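Local coordinates for protein phosphoribosylformylglycinamidine synthase 2 (PDB 3VIU) that is a synthase of the PurM-like (AIR synthase related) family with two pairs of N- and C-terminal family domains, binding adenosine-5'-diphosphate and a magnesium ion, at residues R378-P383 with F588-R593; R371-V376 with T494-H499; S189-G194 with H274-G279. All blocks are in the same frame, centred on the assembly; numbering follows the deposited sequence.

Contact 1: R378-P383 with F588-R593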
loop_
_atom_site.group_PDB
_atom_site.type_symbol
_atom_site.label_atom_id
_atom_site.label_comp_id
_atom_site.label_asym_id
_atom_site.label_seq_id
_atom_site.Cartn_x
_atom_site.Cartn_y
_atom_site.Cartn_z
ATOM N N ARG A 378 6.668 8.673 -27.623
ATOM C CA ARG A 378 6.552 9.979 -28.263
ATOM C C ARG A 378 6.490 11.092 -27.211
ATOM O O ARG A 378 7.224 12.078 -27.292
ATOM C CB ARG A 378 5.297 10.008 -29.133
ATOM C CG ARG A 378 5.169 11.202 -30.048
ATOM C CD ARG A 378 3.823 11.163 -30.759
ATOM N NE ARG A 378 3.746 12.104 -31.875
ATOM C CZ ARG A 378 4.009 13.406 -31.782
ATOM N NH1 ARG A 378 4.372 13.932 -30.617
ATOM N NH2 ARG A 378 3.903 14.182 -32.854
ATOM N N LEU A 379 5.616 10.927 -26.220
ATOM C CA LEU A 379 5.485 11.920 -25.162
ATOM C C LEU A 379 6.777 12.058 -24.360
ATOM O O LEU A 379 7.248 13.169 -24.131
ATOM C CB LEU A 379 4.317 11.562 -24.231
ATOM C CG LEU A 379 2.928 11.792 -24.835
ATOM C CD1 LEU A 379 1.837 11.276 -23.903
ATOM C CD2 LEU A 379 2.764 13.289 -25.106
ATOM N N ARG A 380 7.353 10.928 -23.952
ATOM C CA ARG A 380 8.591 10.930 -23.173
ATOM C C ARG A 380 9.763 11.607 -23.890
ATOM O O ARG A 380 10.554 12.305 -23.263
ATOM C CB ARG A 380 8.982 9.493 -22.798
ATOM C CG ARG A 380 10.281 9.383 -22.004
ATOM C CD ARG A 380 10.566 7.947 -21.554
ATOM N NE ARG A 380 10.873 7.043 -22.656
ATOM C CZ ARG A 380 10.091 6.038 -23.039
ATOM N NH1 ARG A 380 8.946 5.807 -22.410
ATOM N NH2 ARG A 380 10.451 5.254 -24.044
ATOM N N GLU A 381 9.869 11.390 -25.200
ATOM C CA GLU A 381 10.942 11.970 -25.992
ATOM C C GLU A 381 10.649 13.402 -26.456
ATOM O O GLU A 381 11.477 14.028 -27.113
ATOM C CB GLU A 381 11.237 11.078 -27.204
ATOM C CG GLU A 381 11.690 9.664 -26.838
ATOM C CD GLU A 381 12.101 8.830 -28.048
ATOM O OE1 GLU A 381 12.581 7.694 -27.850
ATOM O OE2 GLU A 381 11.945 9.304 -29.194
ATOM N N THR A 382 9.474 13.929 -26.130
ATOM C CA THR A 382 9.175 15.298 -26.531
ATOM C C THR A 382 10.090 16.235 -25.740
ATOM O O THR A 382 10.132 16.185 -24.515
ATOM C CB THR A 382 7.720 15.684 -26.236
ATOM O OG1 THR A 382 6.844 14.765 -26.890
ATOM C CG2 THR A 382 7.431 17.090 -26.752
ATOM N N PRO A 383 10.838 17.099 -26.436
ATOM C CA PRO A 383 11.744 18.032 -25.755
ATOM C C PRO A 383 10.966 18.993 -24.868
ATOM O O PRO A 383 9.876 19.418 -25.226
ATOM C CB PRO A 383 12.423 18.773 -26.915
ATOM C CG PRO A 383 12.280 17.836 -28.076
ATOM C CD PRO A 383 10.885 17.292 -27.892
ATOM N N PHE A 588 4.754 15.477 -20.229
ATOM C CA PHE A 588 5.616 14.892 -21.244
ATOM C C PHE A 588 7.061 15.058 -20.803
ATOM O O PHE A 588 7.320 15.601 -19.736
ATOM C CB PHE A 588 5.369 15.598 -22.587
ATOM C CG PHE A 588 5.583 17.088 -22.541
ATOM C CD1 PHE A 588 6.806 17.641 -22.909
ATOM C CD2 PHE A 588 4.559 17.939 -22.135
ATOM C CE1 PHE A 588 7.006 19.028 -22.872
ATOM C CE2 PHE A 588 4.744 19.326 -22.094
ATOM C CZ PHE A 588 5.967 19.872 -22.464
ATOM N N GLY A 589 7.999 14.596 -21.618
ATOM C CA GLY A 589 9.398 14.713 -21.252
ATOM C C GLY A 589 9.853 13.533 -20.417
ATOM O O GLY A 589 9.035 12.753 -19.948
ATOM N N HIS A 590 11.160 13.398 -20.233
ATOM C CA HIS A 590 11.700 12.302 -19.443
ATOM C C HIS A 590 11.556 12.592 -17.952
ATOM O O HIS A 590 11.766 13.715 -17.515
ATOM C CB HIS A 590 13.182 12.094 -19.766
ATOM C CG HIS A 590 13.729 10.784 -19.279
ATOM N ND1 HIS A 590 13.631 9.617 -20.008
ATOM C CD2 HIS A 590 14.349 10.450 -18.120
ATOM C CE1 HIS A 590 14.166 8.623 -19.320
ATOM N NE2 HIS A 590 14.608 9.102 -18.171
ATOM N N PRO A 591 11.153 11.585 -17.157
ATOM C CA PRO A 591 11.006 11.776 -15.709
ATOM C C PRO A 591 12.410 11.990 -15.138
ATOM O O PRO A 591 13.392 11.659 -15.785
ATOM C CB PRO A 591 10.393 10.458 -15.250
ATOM C CG PRO A 591 9.588 10.048 -16.419
ATOM C CD PRO A 591 10.512 10.330 -17.578
ATOM N N PRO A 592 12.526 12.531 -13.922
ATOM C CA PRO A 592 13.864 12.751 -13.360
ATOM C C PRO A 592 14.731 11.491 -13.298
ATOM O O PRO A 592 14.262 10.419 -12.912
ATOM C CB PRO A 592 13.569 13.307 -11.966
ATOM C CG PRO A 592 12.258 13.987 -12.142
ATOM C CD PRO A 592 11.486 13.004 -12.995
ATOM N N ARG A 593 15.998 11.617 -13.680
ATOM C CA ARG A 593 16.898 10.474 -13.610
ATOM C C ARG A 593 17.016 10.086 -12.137
ATOM O O ARG A 593 16.875 10.924 -11.248
ATOM C CB ARG A 593 18.292 10.824 -14.134
ATOM C CG ARG A 593 18.411 11.071 -15.624
ATOM C CD ARG A 593 19.886 11.042 -16.015
ATOM N NE ARG A 593 20.338 12.245 -16.718
ATOM C CZ ARG A 593 20.322 13.478 -16.209
ATOM N NH1 ARG A 593 19.870 13.702 -14.977
ATOM N NH2 ARG A 593 20.775 14.494 -16.935
#
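Gly589 and Leu379 make the one hydrogen bond between segment 378-383, which includes part of helix 374-380, and the loop 588-593. That loop lies between helices 578-584 and 596-611, within the AIR synthase related C-terminal domain. Gly589 N lies 3.0 Å from Leu379 O and the N-H...O angle is 175°, nearly straight, although the donor stands above the carbonyl plane. The same oxygen takes Thr382 N, 3.1 Å away, from the opposite face, so a carbonyl of helix 374-380 serves both a bond within its own segment and the incoming loop. Thr382 OG1 turns back to Arg378 O at 2.7 Å.

The contacts of Phe588 are mixed. Its CB rests 3.4 Å from Leu379 O and faces Leu379 CD2 more loosely. With chi1 at 57°, CG sits between the backbone N and the carbonyl carbon, which carries the ring to Thr382 and Pro383. Thr382 CG2 approaches Phe588 CD1 obliquely at 3.9 Å, the two side chains crossing at about a right angle, while Pro383 O meets the ring edge 3.7 Å from Phe588 CE1.

Arg380 and His590 run side by side in the same direction, with CD of Arg380 3.8 Å from ND1 of His590 and the guanidinium plane almost perpendicular to the imidazole. Here the aliphatic part of the arginine does the touching.

The chemistry implies a join made by a single backbone bond plus van der Waals contact, with the guanidinium of Arg380 engaged beyond the loop, by Leu456 O among others.

Contact 2: R371-V376 with T494-H499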
loop_
_atom_site.group_PDB
_atom_site.type_symbol
_atom_site.label_atom_id
_atom_site.label_comp_id
_atom_site.label_asym_id
_atom_site.label_seq_id
_atom_site.Cartn_x
_atom_site.Cartn_y
_atom_site.Cartn_z
ATOM N N ARG A 371 5.564 -4.711 -25.758
ATOM C CA ARG A 371 6.048 -3.718 -26.702
ATOM C C ARG A 371 5.484 -2.396 -26.227
ATOM O O ARG A 371 4.270 -2.258 -26.032
ATOM C CB ARG A 371 5.567 -3.993 -28.133
ATOM C CG ARG A 371 6.268 -3.111 -29.153
ATOM C CD ARG A 371 5.846 -3.392 -30.584
ATOM N NE ARG A 371 4.713 -2.572 -30.989
ATOM C CZ ARG A 371 3.489 -3.043 -31.194
ATOM N NH1 ARG A 371 3.243 -4.340 -31.030
ATOM N NH2 ARG A 371 2.513 -2.215 -31.563
ATOM N N GLU A 372 6.361 -1.423 -26.036
ATOM C CA GLU A 372 5.923 -0.124 -25.562
ATOM C C GLU A 372 4.971 0.622 -26.497
ATOM O O GLU A 372 5.144 0.633 -27.718
ATOM C CB GLU A 372 7.133 0.761 -25.255
ATOM C CG GLU A 372 6.741 2.138 -24.780
ATOM C CD GLU A 372 7.884 2.884 -24.137
ATOM O OE1 GLU A 372 8.954 3.009 -24.777
ATOM O OE2 GLU A 372 7.702 3.345 -22.988
ATOM N N ASP A 373 3.959 1.235 -25.893
ATOM C CA ASP A 373 2.969 2.036 -26.601
ATOM C C ASP A 373 3.755 3.195 -27.245
ATOM O O ASP A 373 4.359 4.019 -26.549
ATOM C CB ASP A 373 1.942 2.544 -25.578
ATOM C CG ASP A 373 0.879 3.438 -26.184
ATOM O OD1 ASP A 373 -0.110 3.706 -25.477
ATOM O OD2 ASP A 373 1.020 3.881 -27.342
ATOM N N PRO A 374 3.774 3.260 -28.586
ATOM C CA PRO A 374 4.512 4.332 -29.258
ATOM C C PRO A 374 4.174 5.741 -28.782
ATOM O O PRO A 374 5.025 6.630 -28.812
ATOM C CB PRO A 374 4.193 4.108 -30.743
ATOM C CG PRO A 374 2.860 3.408 -30.711
ATOM C CD PRO A 374 3.030 2.443 -29.559
ATOM N N GLU A 375 2.941 5.944 -28.332
ATOM C CA GLU A 375 2.538 7.264 -27.863
ATOM C C GLU A 375 3.214 7.605 -26.547
ATOM O O GLU A 375 3.507 8.770 -26.276
ATOM C CB GLU A 375 1.013 7.348 -27.722
ATOM C CG GLU A 375 0.301 7.108 -29.043
ATOM C CD GLU A 375 0.818 8.014 -30.161
ATOM O OE1 GLU A 375 0.799 7.578 -31.337
ATOM O OE2 GLU A 375 1.234 9.159 -29.859
ATOM N N VAL A 376 3.460 6.594 -25.725
ATOM C CA VAL A 376 4.146 6.831 -24.462
ATOM C C VAL A 376 5.568 7.308 -24.776
ATOM O O VAL A 376 6.048 8.272 -24.183
ATOM C CB VAL A 376 4.209 5.548 -23.601
ATOM C CG1 VAL A 376 5.151 5.746 -22.428
ATOM C CG2 VAL A 376 2.815 5.202 -23.100
ATOM N N THR A 494 -2.891 -7.013 -24.285
ATOM C CA THR A 494 -2.181 -6.194 -25.260
ATOM C C THR A 494 -0.689 -6.062 -24.924
ATOM O O THR A 494 -0.302 -6.031 -23.754
ATOM C CB THR A 494 -2.784 -4.776 -25.341
ATOM O OG1 THR A 494 -2.453 -4.044 -24.154
ATOM C CG2 THR A 494 -4.299 -4.851 -25.482
ATOM N N PRO A 495 0.167 -5.986 -25.957
ATOM C CA PRO A 495 1.617 -5.853 -25.774
ATOM C C PRO A 495 2.002 -4.625 -24.941
ATOM O O PRO A 495 2.934 -4.688 -24.145
ATOM C CB PRO A 495 2.141 -5.757 -27.206
ATOM C CG PRO A 495 1.147 -6.556 -27.983
ATOM C CD PRO A 495 -0.170 -6.114 -27.386
ATOM N N GLU A 496 1.287 -3.516 -25.129
ATOM C CA GLU A 496 1.568 -2.281 -24.394
ATOM C C GLU A 496 1.313 -2.474 -22.898
ATOM O O GLU A 496 2.088 -2.013 -22.063
ATOM C CB GLU A 496 0.685 -1.123 -24.886
ATOM C CG GLU A 496 0.511 -1.001 -26.391
ATOM C CD GLU A 496 -0.527 -1.961 -26.938
ATOM O OE1 GLU A 496 -0.236 -3.167 -27.029
ATOM O OE2 GLU A 496 -1.644 -1.514 -27.266
ATOM N N GLY A 497 0.209 -3.143 -22.575
ATOM C CA GLY A 497 -0.138 -3.393 -21.189
ATOM C C GLY A 497 0.845 -4.328 -20.505
ATOM O O GLY A 497 1.309 -4.058 -19.397
ATOM N N TYR A 498 1.165 -5.435 -21.166
ATOM C CA TYR A 498 2.109 -6.398 -20.610
ATOM C C TYR A 498 3.459 -5.710 -20.426
ATOM O O TYR A 498 4.183 -5.968 -19.460
ATOM C CB TYR A 498 2.271 -7.596 -21.547
ATOM C CG TYR A 498 3.013 -8.756 -20.928
ATOM C CD1 TYR A 498 2.382 -9.610 -20.017
ATOM C CD2 TYR A 498 4.345 -9.003 -21.248
ATOM C CE1 TYR A 498 3.065 -10.686 -19.450
ATOM C CE2 TYR A 498 5.035 -10.071 -20.686
ATOM C CZ TYR A 498 4.394 -10.910 -19.793
ATOM O OH TYR A 498 5.087 -11.973 -19.258
ATOM N N HIS A 499 3.796 -4.828 -21.355
ATOM C CA HIS A 499 5.054 -4.114 -21.265
ATOM C C HIS A 499 5.097 -3.279 -19.984
ATOM O O HIS A 499 6.088 -3.287 -19.257
ATOM C CB HIS A 499 5.238 -3.225 -22.491
ATOM C CG HIS A 499 6.529 -2.472 -22.502
ATOM N ND1 HIS A 499 6.630 -1.162 -22.090
ATOM C CD2 HIS A 499 7.777 -2.852 -22.867
ATOM C CE1 HIS A 499 7.884 -0.764 -22.203
ATOM N NE2 HIS A 499 8.601 -1.770 -22.671
HETATM O O HOH W 1 3.579 0.667 -23.162
#
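Pro495 O is gripped by two backbone amides, Arg371 N at 3.1 Å and His499 N at 2.9 Å, which arrive from opposite faces of its plane. The His499 bond belongs to the first turn of helix 495-515, whereas the bond from Arg371 ties the incoming 371-376 segment to that turn. Arg371 N stands well above the carbonyl plane, with a C=O...N angle of 108°. Beside it Arg371 O receives a CA-H...O contact from Glu496 CA at 3.2 Å.

His499 lays its imidazole against the backbone of Glu372. Its CG is anti to the backbone N (chi1 -179°), which places Glu372 N over the centre of one face of the His499 ring, with Glu372 CB over the face too. The latter is a CH-pi contact, CB lying 3.8 Å from the centroid of the His499 ring and 25° off its normal. The carboxylate of Glu372 is used further on, in a salt bridge to Arg380.

Two helix starts meet here. Each has an N-cap: Thr494 OG1 accepts from Gly497 N, and Asp373 OD2 accepts from Glu375 N, the latter opening helix 374-380. The other carboxylate oxygen of Asp373 pairs with Arg534.

Between the two starts, one water accepts from Asp373 N at 2.8 Å and donates to Glu496 O at 3.3 Å. Asp373 CB also packs on Glu496 CG at 3.9 Å.

Contact 3: S189-G194 with H274-G279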
loop_
_atom_site.group_PDB
_atom_site.type_symbol
_atom_site.label_atom_id
_atom_site.label_comp_id
_atom_site.label_asym_id
_atom_site.label_seq_id
_atom_site.Cartn_x
_atom_site.Cartn_y
_atom_site.Cartn_z
ATOM N N SER A 189 -0.955 -20.044 7.760
ATOM C CA SER A 189 -2.106 -20.806 7.298
ATOM C C SER A 189 -1.739 -22.285 7.179
ATOM O O SER A 189 -1.656 -22.826 6.075
ATOM C CB SER A 189 -2.569 -20.265 5.939
ATOM O OG SER A 189 -3.776 -20.874 5.515
ATOM N N ARG A 190 -1.512 -22.928 8.321
ATOM C CA ARG A 190 -1.158 -24.339 8.342
ATOM C C ARG A 190 -2.134 -25.170 9.164
ATOM O O ARG A 190 -2.784 -24.666 10.081
ATOM C CB ARG A 190 0.252 -24.521 8.895
ATOM C CG ARG A 190 1.343 -23.962 8.002
ATOM C CD ARG A 190 1.492 -24.762 6.717
ATOM N NE ARG A 190 2.553 -24.223 5.868
ATOM C CZ ARG A 190 2.538 -23.007 5.323
ATOM N NH1 ARG A 190 1.514 -22.188 5.533
ATOM N NH2 ARG A 190 3.553 -22.608 4.566
ATOM N N ALA A 191 -2.230 -26.449 8.826
ATOM C CA ALA A 191 -3.118 -27.369 9.520
ATOM C C ALA A 191 -2.518 -28.769 9.488
ATOM O O ALA A 191 -1.971 -29.191 8.470
ATOM C CB ALA A 191 -4.489 -27.371 8.851
ATOM N N SER A 192 -2.611 -29.487 10.601
ATOM C CA SER A 192 -2.074 -30.844 10.669
ATOM C C SER A 192 -3.169 -31.846 10.338
ATOM O O SER A 192 -4.351 -31.506 10.298
ATOM C CB SER A 192 -1.496 -31.134 12.059
ATOM O OG SER A 192 -2.469 -30.945 13.074
ATOM N N LEU A 193 -2.778 -33.085 10.093
ATOM C CA LEU A 193 -3.757 -34.097 9.746
ATOM C C LEU A 193 -4.655 -34.478 10.913
ATOM O O LEU A 193 -4.200 -34.572 12.048
ATOM C CB LEU A 193 -3.055 -35.337 9.201
ATOM C CG LEU A 193 -3.988 -36.430 8.682
ATOM C CD1 LEU A 193 -5.077 -35.828 7.785
ATOM C CD2 LEU A 193 -3.156 -37.454 7.936
ATOM N N GLY A 194 -5.937 -34.679 10.628
ATOM C CA GLY A 194 -6.882 -35.072 11.661
ATOM C C GLY A 194 -7.428 -33.960 12.532
ATOM O O GLY A 194 -7.896 -34.206 13.639
ATOM N N HIS A 274 -3.867 -26.842 0.636
ATOM C CA HIS A 274 -2.734 -26.931 -0.270
ATOM C C HIS A 274 -1.384 -26.625 0.398
ATOM O O HIS A 274 -0.408 -27.353 0.197
ATOM C CB HIS A 274 -2.960 -25.992 -1.451
ATOM C CG HIS A 274 -1.933 -26.124 -2.528
ATOM N ND1 HIS A 274 -1.759 -27.288 -3.247
ATOM C CD2 HIS A 274 -1.013 -25.249 -2.995
ATOM C CE1 HIS A 274 -0.773 -27.123 -4.110
ATOM N NE2 HIS A 274 -0.303 -25.895 -3.978
ATOM N N LYS A 275 -1.333 -25.556 1.190
ATOM C CA LYS A 275 -0.106 -25.168 1.885
ATOM C C LYS A 275 0.263 -26.177 2.961
ATOM O O LYS A 275 1.415 -26.249 3.384
ATOM C CB LYS A 275 -0.263 -23.789 2.546
ATOM C CG LYS A 275 -0.648 -22.664 1.591
ATOM C CD LYS A 275 -0.603 -21.301 2.271
ATOM C CE LYS A 275 -1.279 -20.233 1.412
ATOM N NZ LYS A 275 -0.851 -20.311 -0.010
ATOM N N SER A 276 -0.722 -26.950 3.405
ATOM C CA SER A 276 -0.500 -27.944 4.452
ATOM C C SER A 276 -0.151 -29.316 3.886
ATOM O O SER A 276 0.116 -30.256 4.634
ATOM C CB SER A 276 -1.744 -28.054 5.340
ATOM O OG SER A 276 -2.055 -26.813 5.944
ATOM N N GLY A 277 -0.173 -29.430 2.564
ATOM C CA GLY A 277 0.157 -30.689 1.924
ATOM C C GLY A 277 -0.863 -31.791 2.112
ATOM O O GLY A 277 -0.544 -32.967 1.962
ATOM N N LEU A 278 -2.087 -31.421 2.455
ATOM C CA LEU A 278 -3.152 -32.403 2.642
ATOM C C LEU A 278 -4.451 -31.827 2.098
ATOM O O LEU A 278 -4.443 -30.782 1.445
ATOM C CB LEU A 278 -3.292 -32.778 4.128
ATOM C CG LEU A 278 -3.251 -31.632 5.139
ATOM C CD1 LEU A 278 -4.464 -30.735 4.909
ATOM C CD2 LEU A 278 -3.220 -32.180 6.573
ATOM N N GLY A 279 -5.562 -32.504 2.363
ATOM C CA GLY A 279 -6.835 -32.025 1.869
ATOM C C GLY A 279 -7.812 -31.653 2.963
ATOM O O GLY A 279 -7.551 -31.852 4.150
#
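Arg190 lays its guanidinium over Lys275: Lys275 O lies over a face of the flat group, and Lys275 CB is also above its plane, offset toward the rim. Arg190 NE comes within 3.4 Å of Lys275 O, but the angle is too poor for a hydrogen bond, so this is packing of a flat cation on a carbonyl. Bending at chi2 (-69°) folds the arginine chain back over Lys275, where NH1 of Arg190 reaches Lys275 CB at 3.8 Å and the two side chains cross at about a right angle. The polar end is claimed by Glu67, a residue of the adenosine-5'-diphosphate pocket, through a salt bridge from NH1; a weak bond to Ser189 O is secondary. The side chain of Lys275 itself is about 7 Å from the bound adenosine-5'-diphosphate.

The helix closes in a Schellman motif, Gly277 taking positive phi. Just ahead of that glycine, Ser276 reaches across to segment 189-194 with OG. Ala191 N donates to Ser276 OG at 2.9 Å, bent to 130° at the hydrogen, and the hydroxyl is also bonded to Leu272 O in the preceding helical turn. With its two partners, one in segment 189-194 and one in the helix, the oxygen bridges them. Ser276 CB presses against Ala191 O at 3.3 Å.

Past the glycine, Leu278 takes over with CD2, which lies 3.7 Å from Leu193 N and 4.1 Å from Leu193 CB. Thr337 on strand 331-338 touches Ala191, Leu193 and Leu278, so the run leading into strand 196-201 and the run entering strand 279-283 both pack on the strand between them.

How the contacts relate
Contacts 1 and 2 are neighbours, their centres 16 Å apart, and both use helix 374-380: contact 2 joins its start to helix 495-515, and contact 1 joins its C-terminal part to the loop before helix 596-611. A salt bridge from Arg380 to Glu372 connects them directly. The helix thus touches both an AIR synthase related N-terminal domain (428-547) and a C-terminal one (559-699). The segments of contacts 1 and 2 alternate along the sequence. Contact 3 closes before either opens, its centre 52 Å from that of contact 1, on the opposite side of the chain's centre, and 42 Å from that of contact 2. It borders the seven-stranded sheet containing strands 196-201 and 279-283, near bound adenosine-5'-diphosphate.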